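Local coordinates for C-glycoside 3-oxidase (Microbacterium trichothecenolyticum, PDB 7DVE), which oxidises the C3 hydroxyl of the sugar in C-glycosides such as isoorientin and mangiferin, using FAD and reducing oxygen to hydrogen peroxide, at residues I176-L181 with E193-M198; Q298-F303 with F435-G440; S380-F385 with Q399-L404. All coordinates share one frame; numbering follows the deposited sequence.

Interaction 1: I176-L181 with E193-M198; sequences IVRERL and ERVQRM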
loop_
_atom_site.group_PDB
_atom_site.type_symbol
_atom_site.label_atom_id
_atom_site.label_comp_id
_atom_site.label_asym_id
_atom_site.label_seq_id
_atom_site.Cartn_x
_atom_site.Cartn_y
_atom_site.Cartn_z
ATOM N N ILE A 176 18.805 -11.121 -17.007
ATOM C CA ILE A 176 18.456 -12.403 -17.621
ATOM C C ILE A 176 16.948 -12.505 -17.829
ATOM O O ILE A 176 16.470 -12.912 -18.896
ATOM C CB ILE A 176 18.969 -13.569 -16.759
ATOM C CG1 ILE A 176 20.493 -13.614 -16.774
ATOM C CG2 ILE A 176 18.420 -14.878 -17.288
ATOM C CD1 ILE A 176 21.057 -14.824 -16.057
ATOM N N VAL A 177 16.177 -12.151 -16.802
ATOM C CA VAL A 177 14.729 -12.297 -16.867
ATOM C C VAL A 177 14.149 -11.323 -17.878
ATOM O O VAL A 177 13.310 -11.694 -18.716
ATOM C CB VAL A 177 14.119 -12.093 -15.472
ATOM C CG1 VAL A 177 12.609 -11.871 -15.565
ATOM C CG2 VAL A 177 14.445 -13.276 -14.609
ATOM N N ARG A 178 14.603 -10.067 -17.813
ATOM C CA ARG A 178 14.170 -9.029 -18.745
ATOM C C ARG A 178 14.500 -9.409 -20.188
ATOM O O ARG A 178 13.674 -9.230 -21.087
ATOM C CB ARG A 178 14.822 -7.699 -18.344
ATOM C CG ARG A 178 14.206 -6.471 -18.969
ATOM C CD ARG A 178 14.839 -5.175 -18.434
ATOM N NE ARG A 178 16.232 -4.955 -18.835
ATOM C CZ ARG A 178 17.288 -5.135 -18.045
ATOM N NH1 ARG A 178 17.172 -5.677 -16.836
ATOM N NH2 ARG A 178 18.494 -4.771 -18.482
ATOM N N GLU A 179 15.685 -9.971 -20.416
ATOM C CA GLU A 179 16.072 -10.429 -21.752
ATOM C C GLU A 179 15.119 -11.501 -22.266
ATOM O O GLU A 179 14.621 -11.433 -23.405
ATOM C CB GLU A 179 17.486 -10.998 -21.694
ATOM C CG GLU A 179 18.465 -10.474 -22.689
ATOM C CD GLU A 179 19.851 -11.067 -22.439
ATOM O OE1 GLU A 179 20.819 -10.665 -23.141
ATOM O OE2 GLU A 179 19.957 -11.956 -21.558
ATOM N N ARG A 180 14.877 -12.519 -21.437
ATOM C CA ARG A 180 14.052 -13.637 -21.870
ATOM C C ARG A 180 12.614 -13.198 -22.127
ATOM O O ARG A 180 11.977 -13.672 -23.075
ATOM C CB ARG A 180 14.131 -14.754 -20.838
ATOM C CG ARG A 180 15.436 -15.503 -20.933
ATOM C CD ARG A 180 15.632 -16.469 -19.790
ATOM N NE ARG A 180 17.039 -16.813 -19.664
ATOM C CZ ARG A 180 17.488 -17.940 -19.132
ATOM N NH1 ARG A 180 16.658 -18.838 -18.619
ATOM N NH2 ARG A 180 18.798 -18.170 -19.111
ATOM N N LEU A 181 12.092 -12.271 -21.319
ATOM C CA LEU A 181 10.730 -11.791 -21.544
ATOM C C LEU A 181 10.655 -10.933 -22.799
ATOM O O LEU A 181 9.738 -11.087 -23.614
ATOM C CB LEU A 181 10.243 -11.004 -20.330
ATOM C CG LEU A 181 10.081 -11.877 -19.094
ATOM C CD1 LEU A 181 9.546 -11.038 -17.963
ATOM C CD2 LEU A 181 9.151 -13.040 -19.414
ATOM N N GLU A 193 5.464 0.545 -22.120
ATOM C CA GLU A 193 4.794 -0.739 -22.044
ATOM C C GLU A 193 5.708 -1.949 -22.172
ATOM O O GLU A 193 5.253 -3.065 -21.903
ATOM C CB GLU A 193 3.689 -0.816 -23.108
ATOM C CG GLU A 193 2.934 0.491 -23.220
ATOM C CD GLU A 193 1.836 0.455 -24.251
ATOM O OE1 GLU A 193 2.069 -0.124 -25.342
ATOM O OE2 GLU A 193 0.744 1.013 -23.964
ATOM N N ARG A 194 6.969 -1.775 -22.547
ATOM C CA ARG A 194 7.796 -2.951 -22.744
ATOM C C ARG A 194 8.322 -3.473 -21.408
ATOM O O ARG A 194 8.251 -2.814 -20.369
ATOM C CB ARG A 194 8.936 -2.654 -23.715
ATOM C CG ARG A 194 8.513 -2.803 -25.172
ATOM C CD ARG A 194 9.616 -2.441 -26.145
ATOM N NE ARG A 194 10.061 -1.059 -26.000
ATOM C CZ ARG A 194 9.936 -0.133 -26.936
ATOM N NH1 ARG A 194 9.366 -0.398 -28.103
ATOM N NH2 ARG A 194 10.386 1.094 -26.696
ATOM N N VAL A 195 8.801 -4.716 -21.442
ATOM C CA VAL A 195 9.411 -5.319 -20.271
ATOM C C VAL A 195 10.597 -4.470 -19.814
ATOM O O VAL A 195 11.390 -3.992 -20.630
ATOM C CB VAL A 195 9.818 -6.760 -20.609
ATOM C CG1 VAL A 195 10.466 -7.412 -19.411
ATOM C CG2 VAL A 195 8.586 -7.557 -21.033
ATOM N N GLN A 196 10.692 -4.235 -18.509
ATOM C CA GLN A 196 11.664 -3.286 -17.974
ATOM C C GLN A 196 11.889 -3.608 -16.503
ATOM O O GLN A 196 11.228 -4.487 -15.937
ATOM C CB GLN A 196 11.188 -1.838 -18.163
ATOM C CG GLN A 196 9.734 -1.562 -17.695
ATOM C CD GLN A 196 9.292 -0.158 -18.053
ATOM O OE1 GLN A 196 9.739 0.817 -17.441
ATOM N NE2 GLN A 196 8.448 -0.039 -19.076
ATOM N N ARG A 197 12.834 -2.891 -15.878
ATOM C CA ARG A 197 13.070 -3.096 -14.454
ATOM C C ARG A 197 11.881 -2.599 -13.654
ATOM O O ARG A 197 11.232 -1.623 -14.032
ATOM C CB ARG A 197 14.326 -2.367 -13.983
ATOM C CG ARG A 197 15.585 -2.714 -14.726
ATOM C CD ARG A 197 16.395 -1.441 -14.955
ATOM N NE ARG A 197 17.799 -1.730 -15.184
ATOM C CZ ARG A 197 18.325 -1.771 -16.399
ATOM N NH1 ARG A 197 17.567 -1.628 -17.478
ATOM N NH2 ARG A 197 19.644 -1.935 -16.538
ATOM N N MET A 198 11.572 -3.273 -12.566
ATOM C CA MET A 198 10.542 -2.736 -11.703
ATOM C C MET A 198 11.105 -1.528 -10.959
ATOM O O MET A 198 12.203 -1.607 -10.404
ATOM C CB MET A 198 10.040 -3.769 -10.701
ATOM C CG MET A 198 8.928 -3.201 -9.828
ATOM S SD MET A 198 7.408 -2.953 -10.760
ATOM C CE MET A 198 6.799 -4.647 -10.858
#
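Helix 176-183 packs here, through R178 and L181, against V195-R197, where the chain enters strand 196-204 of the large antiparallel sheet of this GMC oxidoreductase. The two residues stand one helical turn apart and grip V195 between them. CB of L181 lies 3.7 Å from V195 CG1, the two side chains crossing at about a right angle, while CG of R178 touches the same methyl at 3.9 Å. A compact branched valine suits this place, since its backbone comes close to the helix and its side chain must fit between the two. T331 of strand 330-333 also touches V195, tying the apolar patch to the sheet. R178 then runs on past V195 in the opposite direction, its CD resting 3.7 Å from Q196 CA. The chain turns at chi3 (68°), and this bend lays its guanidinium over one face of the R197 guanidinium, with the planes 26° apart and the centres separated by 3.9 Å. Two like charges would be expected to repel, but R197 is paired with D169 in a salt bridge through NE, which probably offsets part of the cost. The closest atoms of the stack are two donors, R178 NH2 and R197 NH1, at 3.4 Å.

Interaction 2: Q298-F303 with F435-G440; sequences QAQIVF and FVMPLG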
loop_
_atom_site.group_PDB
_atom_site.type_symbol
_atom_site.label_atom_id
_atom_site.label_comp_id
_atom_site.label_asym_id
_atom_site.label_seq_id
_atom_site.Cartn_x
_atom_site.Cartn_y
_atom_site.Cartn_z
ATOM N N GLN A 298 -7.367 -6.571 -6.095
ATOM C CA GLN A 298 -6.763 -7.001 -7.360
ATOM C C GLN A 298 -6.531 -8.510 -7.298
ATOM O O GLN A 298 -5.580 -8.972 -6.654
ATOM C CB GLN A 298 -5.452 -6.257 -7.635
ATOM C CG GLN A 298 -5.566 -4.738 -7.897
ATOM C CD GLN A 298 -4.185 -4.061 -7.858
ATOM O OE1 GLN A 298 -3.191 -4.721 -7.561
ATOM N NE2 GLN A 298 -4.123 -2.755 -8.148
ATOM N N ALA A 299 -7.394 -9.281 -7.967
ATOM C CA ALA A 299 -7.204 -10.733 -8.023
ATOM C C ALA A 299 -5.779 -11.053 -8.469
ATOM O O ALA A 299 -5.267 -10.460 -9.423
ATOM C CB ALA A 299 -8.226 -11.365 -8.971
ATOM N N GLN A 300 -5.127 -11.972 -7.750
ATOM C CA GLN A 300 -3.699 -12.231 -7.902
ATOM C C GLN A 300 -3.480 -13.679 -8.315
ATOM O O GLN A 300 -4.023 -14.603 -7.684
ATOM C CB GLN A 300 -2.961 -11.940 -6.599
ATOM C CG GLN A 300 -1.463 -12.253 -6.637
ATOM C CD GLN A 300 -0.725 -11.902 -5.345
ATOM O OE1 GLN A 300 -1.310 -11.808 -4.259
ATOM N NE2 GLN A 300 0.566 -11.725 -5.464
ATOM N N ILE A 301 -2.707 -13.871 -9.379
ATOM C CA ILE A 301 -2.374 -15.187 -9.917
ATOM C C ILE A 301 -0.863 -15.331 -9.808
ATOM O O ILE A 301 -0.128 -14.424 -10.203
ATOM C CB ILE A 301 -2.834 -15.353 -11.381
ATOM C CG1 ILE A 301 -4.360 -15.212 -11.513
ATOM C CG2 ILE A 301 -2.407 -16.726 -11.918
ATOM C CD1 ILE A 301 -4.870 -13.830 -11.905
ATOM N N VAL A 302 -0.400 -16.452 -9.263
ATOM C CA VAL A 302 1.018 -16.645 -8.975
ATOM C C VAL A 302 1.505 -17.917 -9.654
ATOM O O VAL A 302 0.745 -18.850 -9.936
ATOM C CB VAL A 302 1.312 -16.720 -7.458
ATOM C CG1 VAL A 302 0.959 -15.404 -6.764
ATOM C CG2 VAL A 302 0.578 -17.917 -6.826
ATOM N N PHE A 303 2.806 -17.963 -9.860
ATOM C CA PHE A 303 3.433 -19.030 -10.621
ATOM C C PHE A 303 4.896 -19.045 -10.204
ATOM O O PHE A 303 5.427 -18.019 -9.805
ATOM C CB PHE A 303 3.287 -18.741 -12.119
ATOM C CG PHE A 303 3.366 -19.943 -12.993
ATOM C CD1 PHE A 303 2.777 -21.135 -12.620
ATOM C CD2 PHE A 303 4.011 -19.865 -14.225
ATOM C CE1 PHE A 303 2.810 -22.261 -13.477
ATOM C CE2 PHE A 303 4.079 -20.972 -15.076
ATOM C CZ PHE A 303 3.467 -22.181 -14.693
ATOM N N PHE A 435 -1.716 -20.469 -9.788
ATOM C CA PHE A 435 -2.637 -20.514 -8.652
ATOM C C PHE A 435 -3.334 -19.167 -8.497
ATOM O O PHE A 435 -2.667 -18.130 -8.421
ATOM C CB PHE A 435 -1.879 -20.859 -7.358
ATOM C CG PHE A 435 -2.761 -21.051 -6.138
ATOM C CD1 PHE A 435 -3.492 -22.215 -5.969
ATOM C CD2 PHE A 435 -2.804 -20.099 -5.129
ATOM C CE1 PHE A 435 -4.286 -22.426 -4.818
ATOM C CE2 PHE A 435 -3.601 -20.301 -3.969
ATOM C CZ PHE A 435 -4.338 -21.466 -3.819
ATOM N N VAL A 436 -4.662 -19.176 -8.421
ATOM C CA VAL A 436 -5.397 -17.940 -8.138
ATOM C C VAL A 436 -5.464 -17.771 -6.617
ATOM O O VAL A 436 -6.119 -18.554 -5.934
ATOM C CB VAL A 436 -6.809 -17.952 -8.755
ATOM C CG1 VAL A 436 -7.502 -16.591 -8.526
ATOM C CG2 VAL A 436 -6.761 -18.256 -10.257
ATOM N N MET A 437 -4.800 -16.737 -6.085
ATOM C CA MET A 437 -4.771 -16.502 -4.642
ATOM C C MET A 437 -6.181 -16.189 -4.123
ATOM O O MET A 437 -7.036 -15.754 -4.875
ATOM C CB MET A 437 -3.842 -15.334 -4.322
ATOM C CG MET A 437 -2.347 -15.599 -4.529
ATOM S SD MET A 437 -1.750 -17.001 -3.611
ATOM C CE MET A 437 -1.957 -16.408 -1.931
ATOM N N PRO A 438 -6.458 -16.404 -2.838
ATOM C CA PRO A 438 -7.779 -16.025 -2.317
ATOM C C PRO A 438 -7.968 -14.511 -2.331
ATOM O O PRO A 438 -7.031 -13.736 -2.104
ATOM C CB PRO A 438 -7.796 -16.572 -0.881
ATOM C CG PRO A 438 -6.433 -17.083 -0.595
ATOM C CD PRO A 438 -5.636 -17.151 -1.873
ATOM N N LEU A 439 -9.211 -14.093 -2.572
ATOM C CA LEU A 439 -9.494 -12.677 -2.729
ATOM C C LEU A 439 -9.058 -11.907 -1.492
ATOM O O LEU A 439 -9.198 -12.384 -0.362
ATOM C CB LEU A 439 -10.975 -12.453 -3.013
ATOM C CG LEU A 439 -11.381 -13.161 -4.307
ATOM C CD1 LEU A 439 -12.883 -13.057 -4.567
ATOM C CD2 LEU A 439 -10.587 -12.629 -5.486
ATOM N N GLY A 440 -8.502 -10.715 -1.725
ATOM C CA GLY A 440 -7.850 -9.957 -0.684
ATOM C C GLY A 440 -6.362 -10.194 -0.598
ATOM O O GLY A 440 -5.654 -9.393 0.028
HETATM O O HOH W 1 -6.738 -13.006 -5.538
#
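Q300 and M437 lie side by side and point the same way, with the methylene CG of M437 3.9 Å from OE1 of Q300. The glutamine is extended, CG anti to the backbone N (chi1 177°), and this carries its amide alongside the methionine. M437 bends at both chi2 and chi3, and its sulfur turns from Q300 to the edge of the F435 ring, near the ring plane. Its CG also meets V302 CG1 at 4.0 Å, these two side chains crossing at about a right angle; an unbranched, flexible methionine can serve all three neighbours. The side chains of V302 and F435 point the same way, CG2 of the valine lying 3.9 Å from F435 CB, beside the ring's edge and not over its face. I301 and V436, also side by side, occupy the other face of the sheet, where helix 406-424 covers I301 through A415 and I419.

These orientations follow from an antiparallel pairing of strands 300-307 and 427-436 within the large sheet. V302 and F435 form a hydrogen-bonded pair, joined both ways by their amides and carbonyls, and I301 with V436 is the non-hydrogen-bonded pair next to it. M437 N continues the ladder with a 2.8 Å bond to Q300 O, the C=O...N angle being 170°. Beyond it the two chain segments part, and a water spans the gap, accepting from Q300 N and donating to M437 O at 2.8 Å. Two residues before Q300, Q298 takes no part in the pairing; its OE1 hydrogen-bonds ND1 of H444, inferred to be the catalytic proton acceptor.

Interaction 3: S380-F385 with Q399-L404; sequences SDRVAF and QLHYTL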
loop_
_atom_site.group_PDB
_atom_site.type_symbol
_atom_site.label_atom_id
_atom_site.label_comp_id
_atom_site.label_asym_id
_atom_site.label_seq_id
_atom_site.Cartn_x
_atom_site.Cartn_y
_atom_site.Cartn_z
ATOM N N SER A 380 -21.988 -2.341 -5.159
ATOM C CA SER A 380 -22.259 -3.235 -4.039
ATOM C C SER A 380 -20.994 -3.830 -3.439
ATOM O O SER A 380 -21.046 -4.366 -2.331
ATOM C CB SER A 380 -23.195 -4.356 -4.477
ATOM O OG SER A 380 -22.601 -5.086 -5.530
ATOM N N ASP A 381 -19.867 -3.766 -4.146
ATOM C CA ASP A 381 -18.592 -4.123 -3.541
ATOM C C ASP A 381 -18.251 -3.055 -2.514
ATOM O O ASP A 381 -17.894 -1.934 -2.886
ATOM C CB ASP A 381 -17.495 -4.226 -4.602
ATOM C CG ASP A 381 -17.712 -5.381 -5.591
ATOM O OD1 ASP A 381 -18.376 -6.378 -5.240
ATOM O OD2 ASP A 381 -17.198 -5.295 -6.732
ATOM N N ARG A 382 -18.355 -3.376 -1.225
ATOM C CA ARG A 382 -18.166 -2.342 -0.215
ATOM C C ARG A 382 -17.754 -2.945 1.118
ATOM O O ARG A 382 -17.830 -4.157 1.336
ATOM C CB ARG A 382 -19.435 -1.523 -0.011
ATOM C CG ARG A 382 -20.622 -2.373 0.405
ATOM C CD ARG A 382 -21.862 -1.574 0.237
ATOM N NE ARG A 382 -22.926 -2.055 1.085
ATOM C CZ ARG A 382 -23.563 -1.316 1.983
ATOM N NH1 ARG A 382 -23.177 -0.080 2.261
ATOM N NH2 ARG A 382 -24.628 -1.830 2.605
ATOM N N VAL A 383 -17.325 -2.060 2.020
ATOM C CA VAL A 383 -17.205 -2.368 3.438
ATOM C C VAL A 383 -18.312 -1.627 4.180
ATOM O O VAL A 383 -18.432 -0.405 4.060
ATOM C CB VAL A 383 -15.817 -2.010 3.993
ATOM C CG1 VAL A 383 -15.424 -0.597 3.621
ATOM C CG2 VAL A 383 -15.801 -2.199 5.504
ATOM N N ALA A 384 -19.123 -2.367 4.935
ATOM C CA ALA A 384 -20.212 -1.856 5.754
ATOM C C ALA A 384 -19.878 -2.029 7.232
ATOM O O ALA A 384 -19.023 -2.836 7.604
ATOM C CB ALA A 384 -21.528 -2.580 5.426
ATOM N N PHE A 385 -20.578 -1.284 8.084
ATOM C CA PHE A 385 -20.229 -1.230 9.497
ATOM C C PHE A 385 -21.453 -1.470 10.362
ATOM O O PHE A 385 -22.579 -1.172 9.967
ATOM C CB PHE A 385 -19.577 0.114 9.848
ATOM C CG PHE A 385 -18.348 0.383 9.061
ATOM C CD1 PHE A 385 -17.164 -0.260 9.371
ATOM C CD2 PHE A 385 -18.380 1.239 7.966
ATOM C CE1 PHE A 385 -16.027 -0.029 8.619
ATOM C CE2 PHE A 385 -17.250 1.465 7.220
ATOM C CZ PHE A 385 -16.079 0.824 7.544
ATOM N N GLN A 399 -18.344 -5.606 7.821
ATOM C CA GLN A 399 -18.891 -6.662 6.991
ATOM C C GLN A 399 -18.470 -6.331 5.570
ATOM O O GLN A 399 -18.619 -5.188 5.125
ATOM C CB GLN A 399 -20.422 -6.762 7.113
ATOM C CG GLN A 399 -21.033 -7.710 6.106
ATOM C CD GLN A 399 -20.613 -9.155 6.360
ATOM O OE1 GLN A 399 -20.611 -9.607 7.512
ATOM N NE2 GLN A 399 -20.250 -9.885 5.292
ATOM N N LEU A 400 -17.879 -7.300 4.889
ATOM C CA LEU A 400 -17.350 -7.110 3.549
ATOM C C LEU A 400 -18.329 -7.710 2.549
ATOM O O LEU A 400 -18.752 -8.864 2.701
ATOM C CB LEU A 400 -15.967 -7.752 3.411
ATOM C CG LEU A 400 -14.763 -7.080 4.105
ATOM C CD1 LEU A 400 -13.439 -7.690 3.630
ATOM C CD2 LEU A 400 -14.767 -5.571 3.919
ATOM N N HIS A 401 -18.700 -6.920 1.540
ATOM C CA HIS A 401 -19.569 -7.365 0.457
ATOM C C HIS A 401 -18.755 -7.339 -0.831
ATOM O O HIS A 401 -18.258 -6.282 -1.229
ATOM C CB HIS A 401 -20.801 -6.469 0.323
ATOM C CG HIS A 401 -21.754 -6.545 1.479
ATOM N ND1 HIS A 401 -22.789 -7.454 1.525
ATOM C CD2 HIS A 401 -21.877 -5.781 2.590
ATOM C CE1 HIS A 401 -23.486 -7.273 2.633
ATOM N NE2 HIS A 401 -22.956 -6.264 3.297
ATOM N N TYR A 402 -18.646 -8.484 -1.496
ATOM C CA TYR A 402 -17.727 -8.568 -2.619
ATOM C C TYR A 402 -18.137 -9.705 -3.537
ATOM O O TYR A 402 -18.248 -10.857 -3.103
ATOM C CB TYR A 402 -16.312 -8.775 -2.132
ATOM C CG TYR A 402 -15.253 -8.326 -3.100
ATOM C CD1 TYR A 402 -14.965 -6.969 -3.275
ATOM C CD2 TYR A 402 -14.527 -9.257 -3.838
ATOM C CE1 TYR A 402 -13.982 -6.563 -4.156
ATOM C CE2 TYR A 402 -13.558 -8.858 -4.725
ATOM C CZ TYR A 402 -13.277 -7.514 -4.877
ATOM O OH TYR A 402 -12.290 -7.128 -5.762
ATOM N N THR A 403 -18.332 -9.378 -4.806
ATOM C CA THR A 403 -18.756 -10.336 -5.809
ATOM C C THR A 403 -17.875 -10.174 -7.043
ATOM O O THR A 403 -17.521 -9.059 -7.432
ATOM C CB THR A 403 -20.264 -10.162 -6.159
ATOM O OG1 THR A 403 -20.563 -8.788 -6.510
ATOM C CG2 THR A 403 -21.135 -10.581 -4.971
ATOM N N LEU A 404 -17.489 -11.308 -7.617
ATOM C CA LEU A 404 -16.845 -11.363 -8.917
ATOM C C LEU A 404 -17.916 -11.381 -9.999
ATOM O O LEU A 404 -18.785 -12.258 -10.001
ATOM C CB LEU A 404 -15.968 -12.610 -9.012
ATOM C CG LEU A 404 -14.751 -12.677 -8.073
ATOM C CD1 LEU A 404 -13.727 -13.712 -8.531
ATOM C CD2 LEU A 404 -14.112 -11.315 -7.912
HETATM O O HOH W 2 -20.879 -6.905 -4.799
#
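V383 and L400 form the close-packed side of this two-stranded sheet, the antiparallel pairing of strands 382-386 and 396-401. Their side chains cross at a slant, and L400 CD2 reaches V383 CB at 3.7 Å; both are buried. Hydrogen-bonded pairs flank them, R382 with H401 and A384 with Q399, each linked by two backbone bonds.

The other face is more open and more polar. R382 and H401 run side by side there, their flat groups 21° apart, but the arginine CG stays 4.1 Å from the histidine CB. The small A384 leaves room for the R382 guanidinium, whose face lies over its CB.

Past the ladder, D381 takes over from the backbone: its CG stands anti to the carbonyl carbon (chi1 -66°), which brings OD1 within 3.0 Å of T403 N for a hydrogen bond on the syn side, tilted from the carboxylate plane. D381 CG also lies 3.9 Å from Y402 CD1, the carboxylate at 33° to the ring. A water donates to OD1 at 2.6 Å and also bonds S380 OG and T403 OG1, which Q378 engages too. An alanine at D381 would remove the carboxylate and is likely to leave T403 N and K375 without their acceptor and counter-charge. Besides replacing a strand bond, the aspartate pairs through OD2 with K375, whose ammonium also makes a cation-pi contact with Y402 and probably stabilises the negative charge.

Following the chain from the N terminus, interaction 1 comes first and closes a short loop of 11 residues, bringing helix 176-183 against the start of strand 196-204. It is complete before interaction 2 opens at 298-303. Interaction 2 closes over 131 residues, and within that span lies interaction 3, which closes a 13-residue excursion between 380-385 and 399-404. Interactions 1 and 2 do not touch, yet both reach the large antiparallel sheet, at places about 22 Å apart, centre to centre. Interaction 3 belongs to a separate two-stranded sheet, but it meets interaction 2 directly: L439 packs on L404 and Y402, joining the chain just after the small sheet to the 435-440 segment.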